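Local coordinates for protein endo-beta-1,4-glucanase (Ampullaria crossean, PDB 5XBU) that probably hydrolyses internal beta-1,4-glucosidic bonds of cellulose, as a secreted endoglucanase of glycoside hydrolase family 45 with a double-psi beta-barrel fold, at residues V165-G169 with D170-N174; N174-C178 with E179-S183. All blocks are in the same frame, centred on the assembly; numbering follows the deposited sequence.

Contact 1. Residues V165-G169 with D170-N174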
loop_
_atom_site.group_PDB
_atom_site.type_symbol
_atom_site.label_atom_id
_atom_site.label_comp_id
_atom_site.label_asym_id
_atom_site.label_seq_id
_atom_site.Cartn_x
_atom_site.Cartn_y
_atom_site.Cartn_z
ATOM N N VAL A 165 8.815 -5.669 6.021
ATOM C CA VAL A 165 9.057 -6.756 6.963
ATOM C C VAL A 165 9.044 -8.061 6.186
ATOM O O VAL A 165 8.420 -8.157 5.123
ATOM C CB VAL A 165 7.970 -6.797 8.072
ATOM C CG1 VAL A 165 7.968 -5.523 8.871
ATOM C CG2 VAL A 165 6.569 -7.004 7.489
ATOM N N PRO A 166 9.682 -9.098 6.710
ATOM C CA PRO A 166 9.501 -10.420 6.107
ATOM C C PRO A 166 8.025 -10.794 6.084
ATOM O O PRO A 166 7.280 -10.546 7.033
ATOM C CB PRO A 166 10.288 -11.346 7.039
ATOM C CG PRO A 166 11.224 -10.467 7.753
ATOM C CD PRO A 166 10.593 -9.126 7.865
ATOM N N CYS A 167 7.583 -11.417 5.001
ATOM C CA CYS A 167 6.182 -11.815 4.934
ATOM C C CYS A 167 5.884 -12.961 5.891
ATOM O O CYS A 167 6.689 -13.879 6.042
ATOM C CB CYS A 167 5.773 -12.254 3.528
ATOM S SG CYS A 167 5.729 -10.916 2.318
ATOM N N PRO A 168 4.715 -12.945 6.516
ATOM C CA PRO A 168 4.246 -14.118 7.236
ATOM C C PRO A 168 4.230 -15.324 6.298
ATOM O O PRO A 168 4.060 -15.197 5.080
ATOM C CB PRO A 168 2.839 -13.698 7.663
ATOM C CG PRO A 168 2.916 -12.146 7.752
ATOM C CD PRO A 168 3.736 -11.845 6.549
ATOM N N GLY A 169 4.392 -16.512 6.884
ATOM C CA GLY A 169 4.580 -17.698 6.062
ATOM C C GLY A 169 3.421 -17.983 5.125
ATOM O O GLY A 169 3.618 -18.446 4.004
ATOM N N ASP A 170 2.193 -17.719 5.566
ATOM C CA ASP A 170 1.061 -17.997 4.690
ATOM C C ASP A 170 1.071 -17.088 3.469
ATOM O O ASP A 170 0.765 -17.532 2.357
ATOM C CB ASP A 170 -0.259 -17.857 5.439
ATOM C CG ASP A 170 -0.525 -16.439 5.897
ATOM O OD1 ASP A 170 0.283 -15.910 6.687
ATOM O OD2 ASP A 170 -1.548 -15.859 5.478
ATOM N N LEU A 171 1.429 -15.813 3.656
ATOM C CA LEU A 171 1.485 -14.874 2.539
ATOM C C LEU A 171 2.639 -15.207 1.615
ATOM O O LEU A 171 2.507 -15.110 0.392
ATOM C CB LEU A 171 1.570 -13.438 3.066
ATOM C CG LEU A 171 0.251 -12.893 3.609
ATOM C CD1 LEU A 171 0.480 -11.598 4.359
ATOM C CD2 LEU A 171 -0.755 -12.701 2.500
ATOM N N GLN A 172 3.756 -15.630 2.192
ATOM C CA GLN A 172 4.896 -16.036 1.381
ATOM C C GLN A 172 4.544 -17.227 0.495
ATOM O O GLN A 172 4.926 -17.281 -0.684
ATOM C CB GLN A 172 6.057 -16.356 2.313
ATOM C CG GLN A 172 7.350 -16.629 1.615
ATOM C CD GLN A 172 8.153 -15.368 1.386
ATOM O OE1 GLN A 172 7.648 -14.252 1.519
ATOM N NE2 GLN A 172 9.420 -15.544 1.050
ATOM N N ALA A 173 3.793 -18.188 1.043
ATOM C CA ALA A 173 3.356 -19.334 0.260
ATOM C C ALA A 173 2.348 -18.933 -0.807
ATOM O O ALA A 173 2.394 -19.439 -1.934
ATOM C CB ALA A 173 2.797 -20.421 1.180
ATOM N N ASN A 174 1.412 -18.041 -0.463
ATOM C CA ASN A 174 0.485 -17.520 -1.461
ATOM C C ASN A 174 1.243 -16.911 -2.633
ATOM O O ASN A 174 0.921 -17.153 -3.801
ATOM C CB ASN A 174 -0.402 -16.419 -0.852
ATOM C CG ASN A 174 -1.485 -16.910 0.107
ATOM O OD1 ASN A 174 -1.791 -16.205 1.064
ATOM N ND2 ASN A 174 -2.110 -18.044 -0.165
HETATM O O HOH W 1 9.158 -12.227 2.791
#
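Gln172 reaches back from the first turn of helix 169-175 to Cys167, in the loop that leaves strand 160-165. Its CB sits 3.6 Å from both Pro168 O and Gly169 O. The side chain is modelled in two conformers; in the one described, CG stands anti to the backbone N (chi1 -173°), and a bend at the next bond (chi2 89°) folds the amide back over the loop. There Gln172 OE1 lies 3.4 Å from Cys167 CB, with the sulfur a little farther off. In this conformer the same oxygen can accept a hydrogen bond from a water, which in turn takes the N-H of Cys167. Pro168 is the N-cap residue, and Pro168 O receives Gln172 N at 2.9 Å, nearly along the C=O axis; the following bond, Ala173 N to Gly169 O, continues the same turn. Leu171 runs alongside the proline ring, pointing the same way, its CD1 3.9 Å from Pro168 CD, while Asp170 OD1 rests 3.5 Å from Pro168 CB. Beyond this stretch Cys167 is disulfide-bonded to Cys81, Leu171 packs on Met107 of the barrel, and Asp170 makes a salt bridge with Lys55. The chemistry is that of a helix start pinned to a barrel strand: main-chain bonds set the first turn, leucine and proline face the barrel, and the exposed glutamine can reach the loop N-H through a water.

Contact 2. Residues N174-C178 with E179-S183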
loop_
_atom_site.group_PDB
_atom_site.type_symbol
_atom_site.label_atom_id
_atom_site.label_comp_id
_atom_site.label_asym_id
_atom_site.label_seq_id
_atom_site.Cartn_x
_atom_site.Cartn_y
_atom_site.Cartn_z
ATOM N N ASN A 174 1.412 -18.041 -0.463
ATOM C CA ASN A 174 0.485 -17.520 -1.461
ATOM C C ASN A 174 1.243 -16.911 -2.633
ATOM O O ASN A 174 0.921 -17.153 -3.801
ATOM C CB ASN A 174 -0.402 -16.419 -0.852
ATOM C CG ASN A 174 -1.485 -16.910 0.107
ATOM O OD1 ASN A 174 -1.791 -16.205 1.064
ATOM N ND2 ASN A 174 -2.110 -18.044 -0.165
ATOM N N TYR A 175 2.247 -16.075 -2.334
ATOM C CA TYR A 175 2.934 -15.329 -3.383
ATOM C C TYR A 175 3.641 -16.258 -4.370
ATOM O O TYR A 175 3.811 -15.918 -5.543
ATOM C CB TYR A 175 3.932 -14.314 -2.779
ATOM C CG TYR A 175 4.470 -13.426 -3.876
ATOM C CD1 TYR A 175 3.620 -12.561 -4.570
ATOM C CD2 TYR A 175 5.788 -13.533 -4.308
ATOM C CE1 TYR A 175 4.058 -11.840 -5.671
ATOM C CE2 TYR A 175 6.253 -12.788 -5.399
ATOM C CZ TYR A 175 5.372 -11.972 -6.067
ATOM O OH TYR A 175 5.806 -11.269 -7.170
ATOM N N GLN A 176 4.054 -17.434 -3.904
ATOM C CA GLN A 176 4.745 -18.390 -4.765
ATOM C C GLN A 176 3.924 -18.780 -5.977
ATOM O O GLN A 176 4.492 -19.157 -7.005
ATOM C CB GLN A 176 5.186 -19.599 -3.943
ATOM C CG GLN A 176 6.320 -19.207 -3.018
ATOM C CD GLN A 176 6.564 -20.130 -1.858
ATOM O OE1 GLN A 176 5.835 -21.088 -1.627
ATOM N NE2 GLN A 176 7.622 -19.833 -1.112
ATOM N N GLN A 177 2.600 -18.697 -5.895
ATOM C CA GLN A 177 1.812 -19.018 -7.071
ATOM C C GLN A 177 1.512 -17.823 -7.967
ATOM O O GLN A 177 0.905 -18.014 -9.025
ATOM C CB GLN A 177 0.606 -19.905 -6.800
ATOM C CG GLN A 177 -0.400 -19.211 -6.044
ATOM C CD GLN A 177 -1.684 -20.033 -5.731
ATOM O OE1 GLN A 177 -2.554 -19.573 -4.951
ATOM N NE2 GLN A 177 -1.818 -21.221 -6.342
ATOM N N CYS A 178 1.958 -16.618 -7.607
ATOM C CA CYS A 178 1.822 -15.494 -8.516
ATOM C C CYS A 178 2.821 -15.600 -9.653
ATOM O O CYS A 178 3.960 -16.045 -9.484
ATOM C CB CYS A 178 2.051 -14.180 -7.773
ATOM S SG CYS A 178 0.913 -13.995 -6.340
ATOM N N GLU A 179 2.404 -15.124 -10.816
ATOM C CA GLU A 179 3.253 -15.276 -12.001
ATOM C C GLU A 179 4.553 -14.494 -11.872
ATOM O O GLU A 179 5.573 -14.881 -12.451
ATOM C CB GLU A 179 2.477 -14.857 -13.235
ATOM C CG GLU A 179 3.190 -15.200 -14.521
ATOM C CD GLU A 179 2.365 -14.915 -15.746
ATOM O OE1 GLU A 179 1.164 -14.592 -15.627
ATOM O OE2 GLU A 179 2.920 -15.031 -16.844
ATOM N N CYS A 180 4.543 -13.418 -11.101
ATOM C CA CYS A 180 5.741 -12.597 -10.946
ATOM C C CYS A 180 6.755 -13.177 -9.968
ATOM O O CYS A 180 7.854 -12.637 -9.841
ATOM C CB CYS A 180 5.342 -11.166 -10.558
ATOM S SG CYS A 180 4.375 -10.368 -11.814
ATOM N N HIS A 181 6.394 -14.236 -9.238
ATOM C CA HIS A 181 7.358 -14.874 -8.357
ATOM C C HIS A 181 8.533 -15.381 -9.183
ATOM O O HIS A 181 8.347 -16.081 -10.178
ATOM C CB HIS A 181 6.653 -15.968 -7.544
ATOM C CG HIS A 181 7.560 -16.716 -6.618
ATOM N ND1 HIS A 181 7.991 -17.997 -6.869
ATOM C CD2 HIS A 181 8.092 -16.371 -5.421
ATOM C CE1 HIS A 181 8.772 -18.397 -5.881
ATOM N NE2 HIS A 181 8.850 -17.431 -4.989
ATOM N N ASN A 182 9.752 -14.939 -8.830
ATOM C CA ASN A 182 10.984 -15.262 -9.565
ATOM C C ASN A 182 11.028 -14.644 -10.967
ATOM O O ASN A 182 11.491 -15.272 -11.919
ATOM C CB ASN A 182 11.264 -16.766 -9.637
ATOM C CG ASN A 182 11.405 -17.412 -8.278
ATOM O OD1 ASN A 182 11.782 -16.777 -7.297
ATOM N ND2 ASN A 182 11.116 -18.701 -8.223
ATOM N N SER A 183 10.559 -13.410 -11.106
ATOM C CA SER A 183 10.565 -12.772 -12.422
ATOM C C SER A 183 11.831 -11.948 -12.655
ATOM O O SER A 183 12.257 -11.770 -13.794
ATOM C CB SER A 183 9.324 -11.902 -12.613
ATOM O OG SER A 183 9.179 -10.979 -11.544
HETATM O O HOH W 2 8.363 -10.772 -7.509
HETATM O O HOH W 3 7.068 -19.660 -8.772
#
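His181 lays its imidazole over the backbone of Gln176, in the turns that follow Tyr175. This is a CH-pi contact: Gln176 CA stands 3.8 Å from the ring centroid, 13° off the normal, and farther out CG of the same glutamine comes over that face 3.7 Å from His181 NE2. The opposite face carries Asn182 OD1, offset toward the rim. With CG anti to the backbone N (chi1 179°), the histidine ring swings back onto the preceding turn.

Among aromatic contacts, the Tyr175 and His181 rings meet obliquely, their planes 79° apart, with Tyr175 CD2 near the imidazole's edge at 3.8 Å from His181 CD2. The phenol runs on past the His181 backbone until Tyr175 OH lies 3.4 Å from Cys180 CB.

The direct hydrogen bond across the contact is His181 N to Cys178 O, 3.0 Å, closing a type I turn; the donor sits well above the carbonyl plane. A water at Tyr175 OH may also bridge to Cys180 O, and another links Gln176 O to His181 ND1, lying in the plane of the ring. Replacing His181 by an alanine is likely to strip Gln176 CA and the Tyr175 ring of their imidazole neighbour and leave the water at Gln176 O without its ND1 partner.

Disulfides join Cys178 to Cys40 and Cys180 to Cys74, and Gln177 OE1 is held by Trp51. The C-terminal turns are thus fastened covalently through buried cysteines, while ring packing and water-mediated bonds hold the histidine against the turn before it.

Contacts 1 and 2 take opposite ends of helix 169-175 and share Asn174, whose side chain bonds to Lys55, the same lysine that pairs with Asp170. Contact 1 lies at the surface, with Leu171 its one buried residue, and joins the helix start to the barrel strands. Contact 2 is partly buried through its two cysteines and covers the chain's exit into C-terminal turns, next to loops and helix 50-54. Helical backbone bonds and aliphatic packing dominate the first; aromatic rings and beta turns dominate the second. Both contain disulfides, whose cross-links to Cys81, Cys40 and Cys74 anchor the segments flanking the helix.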